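Local coordinates for protein ORF10 (PDB 6RIW) that probably catalyses chain-elongating condensation in polyunsaturated fatty acid synthesis, this chain being the ketosynthase-chain length factor didomain of a longer synthase, at residues Val7-Leu12 with His280-Ile285; Ser198-Val203 with Ala445-Gln450; Cys207-Thr212 with Ala676-Gln681; Met217-Ala222 with Met265-Arg270. All blocks are in the same frame, centred on the assembly; numbering follows the deposited sequence.

In the fold
From the N terminus, strand 4-12 comes first, and contact 1 closes the long loop back to it at 280-285. Contacts 2 and 3 both start inside that loop, on helix 198-211, and close beyond it, at 445-450 and 676-681; they therefore cross contact 1 and each other. Contact 4, an antiparallel pairing of 217-222 with 265-270 across a stretch that holds helix 228-237, is nested inside all three. Contacts 1 and 4 share a sheet, since strand 4-12 lies next to strand 259-270, and contact 2 packs the helix against strand 443-450, the neighbour of strand 283-292. Contacts 1, 2 and 4 thus lie within the first ketosynthase-type unit, while contact 3 ties it to the second.

Contact 1. Residues Val7-Leu12 with His280-Ile285; sequences VGIANL and HIYAII
Strand 4-12 carries a classic beta bulge, formed with strand 259-270, in which Val7 and Gly8 both face Val267; residues 280-282, on the approach to strand 283-292, pack against strand 4-12 at this bulge. Here the ring of Tyr282 lies against the strand, with Ile9 as its main partner. Ile9 CG1 stands 4.0 Å from the centroid of the Tyr282 ring and 12° off the ring normal, a CH-pi contact over one face, and Ile9 CD1 reaches Tyr282 CG at 3.8 Å. The opposite face is taken by His280, whose CE1 sits above the ring centre, so the ring is sandwiched. With CG anti to its own carbonyl carbon (chi1 -77°), Tyr282 projects its ring toward the bulge, where Gly8 CA comes within 3.9 Å of Tyr282 CE1.

The backbones meet without a direct hydrogen bond. Val7 CA makes a CA-H...O contact of 3.2 Å with His280 O, and a water lies 2.9 Å from Val7 O while accepting from His280 N at 3.0 Å. Tyr282 pairs through its backbone with Val6. The ring is fixed at its far end: Tyr282 OH and Ile9 N both bond to Asp103 OD2, on helix 88-104. That helix also supports Val7 and Ala10, while helix 374-387 packs against Ile9 and Ala283 through Met382.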
loop_
_atom_site.group_PDB
_atom_site.type_symbol
_atom_site.label_atom_id
_atom_site.label_comp_id
_atom_site.label_asym_id
_atom_site.label_seq_id
_atom_site.Cartn_x
_atom_site.Cartn_y
_atom_site.Cartn_z
ATOM N N VAL A 7 -1.079 -25.279 3.813
ATOM C CA VAL A 7 -0.834 -26.434 2.953
ATOM C C VAL A 7 0.230 -26.176 1.903
ATOM O O VAL A 7 0.541 -27.085 1.115
ATOM C CB VAL A 7 -2.134 -26.932 2.299
ATOM C CG1 VAL A 7 -3.164 -27.262 3.383
ATOM C CG2 VAL A 7 -2.710 -25.879 1.317
ATOM N N GLY A 8 0.824 -24.986 1.880
ATOM C CA GLY A 8 1.891 -24.700 0.941
ATOM C C GLY A 8 2.640 -23.471 1.400
ATOM O O GLY A 8 2.019 -22.565 1.968
ATOM N N ILE A 9 3.961 -23.434 1.205
ATOM C CA ILE A 9 4.789 -22.315 1.664
ATOM C C ILE A 9 5.854 -22.042 0.622
ATOM O O ILE A 9 6.382 -22.975 0.003
ATOM C CB ILE A 9 5.472 -22.607 3.021
ATOM C CG1 ILE A 9 4.461 -23.054 4.076
ATOM C CG2 ILE A 9 6.259 -21.391 3.515
ATOM C CD1 ILE A 9 5.036 -23.160 5.482
ATOM N N ALA A 10 6.189 -20.761 0.436
ATOM C CA ALA A 10 7.322 -20.413 -0.411
ATOM C C ALA A 10 7.972 -19.142 0.116
ATOM O O ALA A 10 7.333 -18.313 0.776
ATOM C CB ALA A 10 6.901 -20.248 -1.868
ATOM N N ASN A 11 9.253 -18.982 -0.204
ATOM C CA ASN A 11 9.971 -17.800 0.246
ATOM C C ASN A 11 11.011 -17.369 -0.773
ATOM O O ASN A 11 11.605 -18.191 -1.481
ATOM C CB ASN A 11 10.677 -18.042 1.570
ATOM C CG ASN A 11 11.714 -19.153 1.467
ATOM O OD1 ASN A 11 11.352 -20.305 1.242
ATOM N ND2 ASN A 11 13.000 -18.808 1.594
ATOM N N LEU A 12 11.251 -16.059 -0.804
ATOM C CA LEU A 12 12.433 -15.484 -1.450
ATOM C C LEU A 12 12.971 -14.507 -0.420
ATOM O O LEU A 12 12.489 -13.375 -0.311
ATOM C CB LEU A 12 12.112 -14.815 -2.787
ATOM C CG LEU A 12 13.293 -14.236 -3.555
ATOM C CD1 LEU A 12 14.310 -15.344 -3.870
ATOM C CD2 LEU A 12 12.767 -13.590 -4.841
ATOM N N HIS A 280 -0.825 -31.877 2.305
ATOM C CA HIS A 280 0.205 -31.824 3.328
ATOM C C HIS A 280 -0.039 -30.601 4.203
ATOM O O HIS A 280 -0.122 -29.478 3.688
ATOM C CB HIS A 280 1.591 -31.760 2.693
ATOM C CG HIS A 280 2.692 -31.627 3.695
ATOM N ND1 HIS A 280 3.268 -30.417 4.012
ATOM C CD2 HIS A 280 3.298 -32.549 4.480
ATOM C CE1 HIS A 280 4.187 -30.598 4.943
ATOM N NE2 HIS A 280 4.227 -31.884 5.242
ATOM N N ILE A 281 -0.169 -30.805 5.510
ATOM C CA ILE A 281 -0.406 -29.712 6.450
ATOM C C ILE A 281 0.905 -29.375 7.150
ATOM O O ILE A 281 1.485 -30.223 7.838
ATOM C CB ILE A 281 -1.508 -30.081 7.457
ATOM C CG1 ILE A 281 -2.825 -30.339 6.714
ATOM C CG2 ILE A 281 -1.681 -29.003 8.491
ATOM C CD1 ILE A 281 -3.959 -30.836 7.609
ATOM N N TYR A 282 1.371 -28.129 6.988
ATOM C CA TYR A 282 2.582 -27.684 7.672
ATOM C C TYR A 282 2.302 -27.311 9.116
ATOM O O TYR A 282 3.155 -27.504 9.997
ATOM C CB TYR A 282 3.180 -26.468 6.971
ATOM C CG TYR A 282 3.927 -26.756 5.697
ATOM C CD1 TYR A 282 3.267 -26.780 4.483
ATOM C CD2 TYR A 282 5.291 -26.981 5.710
ATOM C CE1 TYR A 282 3.934 -27.016 3.313
ATOM C CE2 TYR A 282 5.981 -27.227 4.537
ATOM C CZ TYR A 282 5.295 -27.242 3.341
ATOM O OH TYR A 282 5.962 -27.480 2.165
ATOM N N ALA A 283 1.147 -26.713 9.366
ATOM C CA ALA A 283 0.824 -26.217 10.695
ATOM C C ALA A 283 -0.636 -25.817 10.672
ATOM O O ALA A 283 -1.249 -25.698 9.606
ATOM C CB ALA A 283 1.709 -25.034 11.106
ATOM N N ILE A 284 -1.186 -25.619 11.863
ATOM C CA ILE A 284 -2.557 -25.166 12.053
ATOM C C ILE A 284 -2.507 -23.736 12.575
ATOM O O ILE A 284 -1.776 -23.439 13.535
ATOM C CB ILE A 284 -3.323 -26.078 13.033
ATOM C CG1 ILE A 284 -3.418 -27.528 12.498
ATOM C CG2 ILE A 284 -4.687 -25.461 13.382
ATOM C CD1 ILE A 284 -4.469 -27.773 11.429
ATOM N N ILE A 285 -3.258 -22.844 11.932
ATOM C CA ILE A 285 -3.488 -21.517 12.483
ATOM C C ILE A 285 -4.709 -21.641 13.388
ATOM O O ILE A 285 -5.829 -21.865 12.917
ATOM C CB ILE A 285 -3.692 -20.458 11.389
ATOM C CG1 ILE A 285 -2.443 -20.387 10.489
ATOM C CG2 ILE A 285 -3.954 -19.100 12.027
ATOM C CD1 ILE A 285 -2.632 -19.553 9.233
HETATM O O HOH W 1 -0.539 -29.692 0.281
#

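Contact 2. Residues Ser198-Val203 with Ala445-Gln450; sequences SSCYSV and AHLVLQ
Cys200 and Val203, one turn apart on helix 198-211, face Ala445 and Leu447 on strand 443-450, and the contact is wholly apolar. The short axes run 8.2 Å apart at an angle of 55°. Cys200 makes its closest approach with CB: SG is anti to the carbonyl carbon (chi1 -61°), while CB meets Ala445 CB at 3.8 Å and Leu447 CD1 at 4.1 Å. Leu447 extends that same methyl between two helix residues, for its CD1 also lies 3.8 Å from Val203 CG1. The Val203 branch is brought there by a first torsion that sets CG1 anti to the backbone N (chi1 167°), and the two side chains meet at a slant.

Tyr201 starts off away from the strand, yet its ring swings back so that its CD1 and CE1 come against the Ala445 methyl; CE1 to Ala445 CB is 3.9 Å. On the helix itself, Ser202 turns its hydroxyl back to Ser198 O at 2.9 Å, and Ser202 N bonds there too. Ser198 O thus accepts two bonds, from opposite faces of its plane, and the Ser202 hydroxyl is given a partner in its own helix.

The burial is consistent with the ketosynthase fold, where the helix after the nucleophilic cysteine is buried in the core. Met378 of helix 374-387 touches both Val203 and Leu447, Ile285 packs on Val203, and Val437 of strand 432-439 backs Cys200 and Ala445.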
loop_
_atom_site.group_PDB
_atom_site.type_symbol
_atom_site.label_atom_id
_atom_site.label_comp_id
_atom_site.label_asym_id
_atom_site.label_seq_id
_atom_site.Cartn_x
_atom_site.Cartn_y
_atom_site.Cartn_z
ATOM N N SER A 198 2.296 -6.215 7.968
ATOM C CA SER A 198 1.458 -6.525 6.811
ATOM C C SER A 198 1.373 -8.020 6.519
ATOM O O SER A 198 0.329 -8.485 6.050
ATOM C CB SER A 198 1.960 -5.802 5.559
ATOM O OG SER A 198 2.087 -4.415 5.784
ATOM N N SER A 199 2.450 -8.783 6.749
ATOM C CA SER A 199 2.402 -10.220 6.455
ATOM C C SER A 199 1.367 -10.933 7.318
ATOM O O SER A 199 0.622 -11.798 6.833
ATOM C CB SER A 199 3.777 -10.862 6.654
ATOM O OG SER A 199 4.746 -10.349 5.743
ATOM N N CYS A 200 1.314 -10.602 8.600
ATOM C CA CYS A 200 0.347 -11.275 9.459
ATOM C C CYS A 200 -1.048 -10.701 9.316
ATOM O O CYS A 200 -2.024 -11.426 9.534
ATOM C CB CYS A 200 0.800 -11.215 10.907
ATOM S SG CYS A 200 2.419 -12.057 11.087
ATOM N N TYR A 201 -1.170 -9.417 8.969
ATOM C CA TYR A 201 -2.476 -8.900 8.555
ATOM C C TYR A 201 -3.023 -9.678 7.363
ATOM O O TYR A 201 -4.209 -10.037 7.334
ATOM C CB TYR A 201 -2.376 -7.411 8.221
ATOM C CG TYR A 201 -2.591 -6.537 9.447
ATOM C CD1 TYR A 201 -1.688 -6.558 10.502
ATOM C CD2 TYR A 201 -3.707 -5.703 9.550
ATOM C CE1 TYR A 201 -1.873 -5.769 11.633
ATOM C CE2 TYR A 201 -3.915 -4.922 10.682
ATOM C CZ TYR A 201 -2.989 -4.963 11.719
ATOM O OH TYR A 201 -3.163 -4.194 12.843
ATOM N N SER A 202 -2.186 -9.921 6.352
ATOM C CA SER A 202 -2.646 -10.657 5.175
ATOM C C SER A 202 -3.092 -12.072 5.532
ATOM O O SER A 202 -4.126 -12.553 5.040
ATOM C CB SER A 202 -1.533 -10.707 4.113
ATOM O OG SER A 202 -1.210 -9.384 3.721
ATOM N N VAL A 203 -2.317 -12.761 6.367
ATOM C CA VAL A 203 -2.681 -14.132 6.740
ATOM C C VAL A 203 -3.988 -14.145 7.532
ATOM O O VAL A 203 -4.908 -14.931 7.240
ATOM C CB VAL A 203 -1.524 -14.798 7.512
ATOM C CG1 VAL A 203 -1.989 -16.108 8.180
ATOM C CG2 VAL A 203 -0.358 -15.048 6.541
ATOM N N ALA A 445 -0.319 -7.378 15.188
ATOM C CA ALA A 445 -0.953 -8.664 14.934
ATOM C C ALA A 445 -0.242 -9.739 15.743
ATOM O O ALA A 445 0.969 -9.678 15.956
ATOM C CB ALA A 445 -0.938 -9.053 13.445
ATOM N N HIS A 446 -1.008 -10.733 16.176
ATOM C CA HIS A 446 -0.460 -11.916 16.829
ATOM C C HIS A 446 -1.225 -13.125 16.316
ATOM O O HIS A 446 -2.459 -13.103 16.263
ATOM C CB HIS A 446 -0.584 -11.791 18.352
ATOM C CG HIS A 446 0.100 -12.893 19.108
ATOM N ND1 HIS A 446 1.467 -12.919 19.316
ATOM C CD2 HIS A 446 -0.399 -13.996 19.725
ATOM C CE1 HIS A 446 1.778 -13.993 20.027
ATOM N NE2 HIS A 446 0.664 -14.659 20.293
ATOM N N LEU A 447 -0.503 -14.154 15.884
ATOM C CA LEU A 447 -1.117 -15.376 15.397
ATOM C C LEU A 447 -0.727 -16.521 16.319
ATOM O O LEU A 447 0.414 -16.581 16.786
ATOM C CB LEU A 447 -0.684 -15.692 13.968
ATOM C CG LEU A 447 -1.118 -14.689 12.900
ATOM C CD1 LEU A 447 -0.528 -15.086 11.552
ATOM C CD2 LEU A 447 -2.649 -14.607 12.848
ATOM N N VAL A 448 -1.682 -17.406 16.590
ATOM C CA VAL A 448 -1.466 -18.584 17.429
ATOM C C VAL A 448 -1.430 -19.802 16.517
ATOM O O VAL A 448 -2.401 -20.080 15.797
ATOM C CB VAL A 448 -2.554 -18.717 18.506
ATOM C CG1 VAL A 448 -2.214 -19.884 19.453
ATOM C CG2 VAL A 448 -2.676 -17.418 19.266
ATOM N N LEU A 449 -0.294 -20.506 16.512
ATOM C CA LEU A 449 -0.066 -21.633 15.625
ATOM C C LEU A 449 0.153 -22.907 16.436
ATOM O O LEU A 449 0.722 -22.874 17.532
ATOM C CB LEU A 449 1.155 -21.405 14.735
ATOM C CG LEU A 449 1.327 -20.012 14.138
ATOM C CD1 LEU A 449 2.667 -19.948 13.400
ATOM C CD2 LEU A 449 0.157 -19.770 13.194
ATOM N N GLN A 450 -0.266 -24.033 15.866
ATOM C CA GLN A 450 -0.069 -25.327 16.500
ATOM C C GLN A 450 0.471 -26.325 15.490
ATOM O O GLN A 450 0.321 -26.162 14.275
ATOM C CB GLN A 450 -1.374 -25.841 17.121
ATOM C CG GLN A 450 -1.785 -25.052 18.357
ATOM C CD GLN A 450 -3.038 -25.612 19.031
ATOM O OE1 GLN A 450 -3.844 -26.305 18.405
ATOM N NE2 GLN A 450 -3.199 -25.310 20.312
#

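Contact 3. Residues Cys207-Thr212 with Ala676-Gln681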
loop_
_atom_site.group_PDB
_atom_site.type_symbol
_atom_site.label_atom_id
_atom_site.label_comp_id
_atom_site.label_asym_id
_atom_site.label_seq_id
_atom_site.Cartn_x
_atom_site.Cartn_y
_atom_site.Cartn_z
ATOM N N CYS A 207 -7.516 -15.875 6.399
ATOM C CA CYS A 207 -8.294 -16.796 7.230
ATOM C C CYS A 207 -9.741 -16.335 7.369
ATOM O O CYS A 207 -10.668 -17.155 7.280
ATOM C CB CYS A 207 -7.674 -16.947 8.626
ATOM S SG CYS A 207 -6.029 -17.679 8.661
ATOM N N ASP A 208 -9.956 -15.030 7.594
ATOM C CA ASP A 208 -11.319 -14.487 7.675
ATOM C C ASP A 208 -12.118 -14.785 6.416
ATOM O O ASP A 208 -13.314 -15.092 6.490
ATOM C CB ASP A 208 -11.300 -12.968 7.875
ATOM C CG ASP A 208 -10.783 -12.541 9.235
ATOM O OD1 ASP A 208 -10.653 -13.386 10.152
ATOM O OD2 ASP A 208 -10.512 -11.322 9.384
ATOM N N TYR A 209 -11.496 -14.638 5.239
ATOM C CA TYR A 209 -12.228 -14.897 4.009
ATOM C C TYR A 209 -12.574 -16.380 3.886
ATOM O O TYR A 209 -13.624 -16.725 3.324
ATOM C CB TYR A 209 -11.435 -14.413 2.785
ATOM C CG TYR A 209 -11.612 -12.905 2.527
ATOM C CD1 TYR A 209 -11.567 -12.007 3.580
ATOM C CD2 TYR A 209 -11.859 -12.398 1.233
ATOM C CE1 TYR A 209 -11.743 -10.622 3.385
ATOM C CE2 TYR A 209 -12.037 -11.009 1.022
ATOM C CZ TYR A 209 -11.962 -10.133 2.113
ATOM O OH TYR A 209 -12.129 -8.762 1.970
ATOM N N LEU A 210 -11.710 -17.263 4.406
ATOM C CA LEU A 210 -12.056 -18.680 4.472
ATOM C C LEU A 210 -13.218 -18.917 5.434
ATOM O O LEU A 210 -14.097 -19.734 5.151
ATOM C CB LEU A 210 -10.828 -19.528 4.865
ATOM C CG LEU A 210 -9.703 -19.612 3.819
ATOM C CD1 LEU A 210 -8.434 -20.279 4.342
ATOM C CD2 LEU A 210 -10.150 -20.302 2.493
ATOM N N HIS A 211 -13.256 -18.205 6.561
ATOM C CA HIS A 211 -14.305 -18.448 7.552
ATOM C C HIS A 211 -15.673 -17.983 7.080
ATOM O O HIS A 211 -16.690 -18.560 7.486
ATOM C CB HIS A 211 -13.951 -17.769 8.868
ATOM C CG HIS A 211 -12.837 -18.448 9.596
ATOM N ND1 HIS A 211 -11.892 -17.761 10.327
ATOM C CD2 HIS A 211 -12.517 -19.760 9.703
ATOM C CE1 HIS A 211 -11.043 -18.622 10.862
ATOM N NE2 HIS A 211 -11.393 -19.841 10.490
ATOM N N THR A 212 -15.740 -16.951 6.237
ATOM C CA THR A 212 -17.041 -16.527 5.735
ATOM C C THR A 212 -17.420 -17.241 4.453
ATOM O O THR A 212 -18.497 -16.980 3.910
ATOM C CB THR A 212 -17.069 -15.007 5.511
ATOM O OG1 THR A 212 -16.080 -14.634 4.540
ATOM C CG2 THR A 212 -16.787 -14.246 6.829
ATOM N N ALA A 676 -14.943 -4.575 4.785
ATOM C CA ALA A 676 -15.705 -4.106 5.944
ATOM C C ALA A 676 -16.826 -5.091 6.294
ATOM O O ALA A 676 -17.019 -5.443 7.468
ATOM C CB ALA A 676 -16.264 -2.711 5.678
ATOM N N GLU A 677 -17.563 -5.560 5.284
ATOM C CA GLU A 677 -18.561 -6.610 5.527
ATOM C C GLU A 677 -17.925 -7.803 6.241
ATOM O O GLU A 677 -18.450 -8.321 7.237
ATOM C CB GLU A 677 -19.191 -7.056 4.203
ATOM C CG GLU A 677 -20.224 -8.161 4.371
ATOM C CD GLU A 677 -20.579 -8.885 3.078
ATOM O OE1 GLU A 677 -19.831 -9.817 2.683
ATOM O OE2 GLU A 677 -21.628 -8.545 2.475
ATOM N N ASN A 678 -16.764 -8.231 5.762
ATOM C CA ASN A 678 -16.144 -9.406 6.348
ATOM C C ASN A 678 -15.696 -9.134 7.778
ATOM O O ASN A 678 -15.773 -10.025 8.638
ATOM C CB ASN A 678 -14.973 -9.852 5.488
ATOM C CG ASN A 678 -14.879 -11.327 5.402
ATOM O OD1 ASN A 678 -15.569 -11.963 4.593
ATOM N ND2 ASN A 678 -14.030 -11.904 6.242
ATOM N N LEU A 679 -15.237 -7.906 8.057
ATOM C CA LEU A 679 -14.807 -7.581 9.416
ATOM C C LEU A 679 -15.969 -7.681 10.406
ATOM O O LEU A 679 -15.799 -8.141 11.543
ATOM C CB LEU A 679 -14.180 -6.184 9.452
ATOM C CG LEU A 679 -12.773 -6.065 8.838
ATOM C CD1 LEU A 679 -12.299 -4.613 8.901
ATOM C CD2 LEU A 679 -11.753 -6.967 9.535
ATOM N N PHE A 680 -17.160 -7.255 9.996
ATOM C CA PHE A 680 -18.309 -7.371 10.885
ATOM C C PHE A 680 -18.705 -8.829 11.086
ATOM O O PHE A 680 -19.189 -9.195 12.163
ATOM C CB PHE A 680 -19.477 -6.556 10.341
ATOM C CG PHE A 680 -19.276 -5.062 10.433
ATOM C CD1 PHE A 680 -18.937 -4.464 11.628
ATOM C CD2 PHE A 680 -19.455 -4.262 9.309
ATOM C CE1 PHE A 680 -18.770 -3.078 11.718
ATOM C CE2 PHE A 680 -19.286 -2.881 9.378
ATOM C CZ PHE A 680 -18.942 -2.286 10.588
ATOM N N GLN A 681 -18.482 -9.685 10.083
ATOM C CA GLN A 681 -18.822 -11.096 10.242
ATOM C C GLN A 681 -17.869 -11.823 11.181
ATOM O O GLN A 681 -18.258 -12.821 11.799
ATOM C CB GLN A 681 -18.807 -11.804 8.890
ATOM C CG GLN A 681 -19.937 -11.413 7.956
ATOM C CD GLN A 681 -19.872 -12.194 6.671
ATOM O OE1 GLN A 681 -19.215 -11.779 5.728
ATOM N NE2 GLN A 681 -20.512 -13.354 6.642
HETATM O O HOH W 2 -12.372 -10.051 7.976
HETATM O O HOH W 3 -20.597 -15.289 4.552
#
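Asn678, on helix 668-682, pushes its amide between Asp208, Tyr209 and Thr212, and both polar atoms of that amide have partners. Its OD1 accepts from Thr212 OG1 at 2.7 Å, with the hydroxyl in the carbonyl plane on a lone pair, and it also takes Lys214 NZ. On the other side of the amide, Asn678 ND2 gives a weak bond to Asp208 O, long at 3.3 Å but straight at 169°. ND2 is bonded a second time, to a water 3.0 Å away, which in turn donates to Asp208 OD2 at 2.7 Å. Two donations, one of them weak, and two acceptances restrain the rotation of the buried amide. Asp208 O still serves its own helix through Thr212 N, while Asp208 OD1 forms a salt bridge with Lys204.

The amide also crosses the Tyr209 ring obliquely, the planes 35° apart, with OD1 over one face toward the rim. Further along, Thr212 CG2 packs 3.6 Å from Gln681 OE1. A second water joins the segments here, donating to Thr212 O and accepting from Gln681 NE2, each at 2.8 Å; NE2 bonds to Lys464 O as well.

This is a seam between the two ketosynthase-type units of the chain. Glu677 spans it with a salt bridge to Lys214 and holds a second one with Arg466 on its own side. Ile4 of strand 4-12 packs behind Cys207 and Leu210, and strand 687-694 lies behind Ala676 and Phe680.

Contact 4. Residues Met217-Ala222 with Met265-Arg270; sequences MMLAGA and MMVLKR
Met265 lays its sulfur over one face of the flat peptide group joining Ala220 to Gly221: SD is 3.5 Å from Ala220 C and 3.6 Å from Gly221 N. The chain is bent twice to get there (chi2 68°, chi3 58°), and Gly221, lacking a side chain on this face, meets the sulfur with backbone alone. At the edges of the peptide groups the strands are zipped together. Met218 pairs with Leu268 and Ala220 with Met266, both hydrogen-bonded pairs in an antiparallel ladder. Leu268 N gives Met218 O a bond of 2.8 Å, and Ala220 N gives Met266 O one of 2.9 Å; each is returned by a partner bond. The intervening Leu219 and Val267 form a non-hydrogen-bonded pair.

Side chains alternate between the two faces of the sheet. Leu219 and Val267 lie side by side, pointing the same way, with Leu219 CD2 3.6 Å from Val267 CG2 and 3.8 Å from Met265 CG; helix 88-104 covers this group. Val267 CG1 turns to Met217 CG at 3.7 Å. On the other face Ala220, Met218 and Leu268 look toward helix 198-211. At the strand end Lys269 NZ is held by Asp279 and Asp277, and Arg270 by Asp273.

Four inter-strand bonds thus pair the inward N-H and C=O groups of Met218, Ala220, Met266 and Leu268. Buried backbone polarity is met strand to strand, apolar side chains fill both faces between the helices, and charge is kept to the end of the segment.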
loop_
_atom_site.group_PDB
_atom_site.type_symbol
_atom_site.label_atom_id
_atom_site.label_comp_id
_atom_site.label_asym_id
_atom_site.label_seq_id
_atom_site.Cartn_x
_atom_site.Cartn_y
_atom_site.Cartn_z
ATOM N N MET A 217 -9.967 -21.489 -0.889
ATOM C CA MET A 217 -8.529 -21.503 -0.722
ATOM C C MET A 217 -8.089 -20.048 -0.754
ATOM O O MET A 217 -8.730 -19.216 -1.410
ATOM C CB MET A 217 -7.852 -22.321 -1.838
ATOM C CG MET A 217 -6.355 -22.562 -1.669
ATOM S SD MET A 217 -5.692 -23.632 -2.987
ATOM C CE MET A 217 -7.166 -23.971 -3.961
ATOM N N MET A 218 -7.027 -19.731 -0.014
ATOM C CA MET A 218 -6.470 -18.383 -0.066
ATOM C C MET A 218 -4.950 -18.433 -0.146
ATOM O O MET A 218 -4.306 -19.219 0.558
ATOM C CB MET A 218 -6.872 -17.538 1.161
ATOM C CG MET A 218 -8.327 -17.081 1.184
ATOM S SD MET A 218 -8.771 -15.964 -0.159
ATOM C CE MET A 218 -7.782 -14.497 0.264
ATOM N N LEU A 219 -4.380 -17.567 -0.985
ATOM C CA LEU A 219 -2.965 -17.212 -0.911
ATOM C C LEU A 219 -2.811 -16.002 0.003
ATOM O O LEU A 219 -3.579 -15.033 -0.094
ATOM C CB LEU A 219 -2.410 -16.884 -2.299
ATOM C CG LEU A 219 -2.162 -18.022 -3.289
ATOM C CD1 LEU A 219 -1.738 -17.447 -4.624
ATOM C CD2 LEU A 219 -1.093 -18.944 -2.776
ATOM N N ALA A 220 -1.854 -16.065 0.913
ATOM C CA ALA A 220 -1.567 -14.923 1.765
ATOM C C ALA A 220 -0.059 -14.757 1.855
ATOM O O ALA A 220 0.671 -15.717 2.116
ATOM C CB ALA A 220 -2.171 -15.076 3.170
ATOM N N GLY A 221 0.403 -13.538 1.670
ATOM C CA GLY A 221 1.828 -13.323 1.631
ATOM C C GLY A 221 2.127 -11.847 1.592
ATOM O O GLY A 221 1.252 -11.022 1.863
ATOM N N ALA A 222 3.376 -11.527 1.255
ATOM C CA ALA A 222 3.813 -10.136 1.219
ATOM C C ALA A 222 5.084 -10.023 0.394
ATOM O O ALA A 222 5.791 -11.006 0.166
ATOM C CB ALA A 222 4.051 -9.578 2.625
ATOM N N MET A 265 4.984 -16.441 0.500
ATOM C CA MET A 265 3.589 -16.767 0.229
ATOM C C MET A 265 3.209 -18.064 0.931
ATOM O O MET A 265 3.997 -19.006 0.966
ATOM C CB MET A 265 3.337 -16.897 -1.282
ATOM C CG MET A 265 1.863 -16.890 -1.680
ATOM S SD MET A 265 0.988 -15.311 -1.429
ATOM C CE MET A 265 1.982 -14.168 -2.436
ATOM N N MET A 266 1.982 -18.116 1.450
ATOM C CA MET A 266 1.432 -19.339 2.025
ATOM C C MET A 266 0.081 -19.651 1.391
ATOM O O MET A 266 -0.657 -18.743 0.992
ATOM C CB MET A 266 1.254 -19.196 3.520
ATOM C CG MET A 266 2.515 -19.390 4.336
ATOM S SD MET A 266 2.310 -18.502 5.899
ATOM C CE MET A 266 0.544 -18.671 6.086
ATOM N N VAL A 267 -0.252 -20.943 1.323
ATOM C CA VAL A 267 -1.539 -21.417 0.813
ATOM C C VAL A 267 -2.355 -21.927 1.993
ATOM O O VAL A 267 -1.875 -22.781 2.752
ATOM C CB VAL A 267 -1.372 -22.534 -0.239
ATOM C CG1 VAL A 267 -2.735 -22.896 -0.817
ATOM C CG2 VAL A 267 -0.400 -22.132 -1.321
ATOM N N LEU A 268 -3.577 -21.401 2.156
ATOM C CA LEU A 268 -4.432 -21.679 3.305
ATOM C C LEU A 268 -5.740 -22.343 2.892
ATOM O O LEU A 268 -6.372 -21.942 1.909
ATOM C CB LEU A 268 -4.775 -20.393 4.069
ATOM C CG LEU A 268 -3.618 -19.486 4.470
ATOM C CD1 LEU A 268 -4.129 -18.267 5.223
ATOM C CD2 LEU A 268 -2.621 -20.261 5.325
ATOM N N LYS A 269 -6.179 -23.325 3.684
ATOM C CA LYS A 269 -7.496 -23.930 3.511
ATOM C C LYS A 269 -8.097 -24.198 4.884
ATOM O O LYS A 269 -7.374 -24.324 5.874
ATOM C CB LYS A 269 -7.428 -25.253 2.710
ATOM C CG LYS A 269 -7.125 -25.072 1.211
ATOM C CD LYS A 269 -6.776 -26.416 0.545
ATOM C CE LYS A 269 -7.983 -27.353 0.476
ATOM N NZ LYS A 269 -7.785 -28.446 -0.543
ATOM N N ARG A 270 -9.428 -24.248 4.949
ATOM C CA ARG A 270 -10.071 -24.738 6.162
ATOM C C ARG A 270 -9.591 -26.168 6.420
ATOM O O ARG A 270 -9.423 -26.953 5.486
ATOM C CB ARG A 270 -11.607 -24.676 6.021
ATOM C CG ARG A 270 -12.159 -23.240 5.913
ATOM C CD ARG A 270 -13.673 -23.180 5.668
ATOM N NE ARG A 270 -14.019 -23.813 4.404
ATOM C CZ ARG A 270 -14.179 -23.166 3.254
ATOM N NH1 ARG A 270 -14.456 -23.837 2.144
ATOM N NH2 ARG A 270 -14.051 -21.847 3.199
#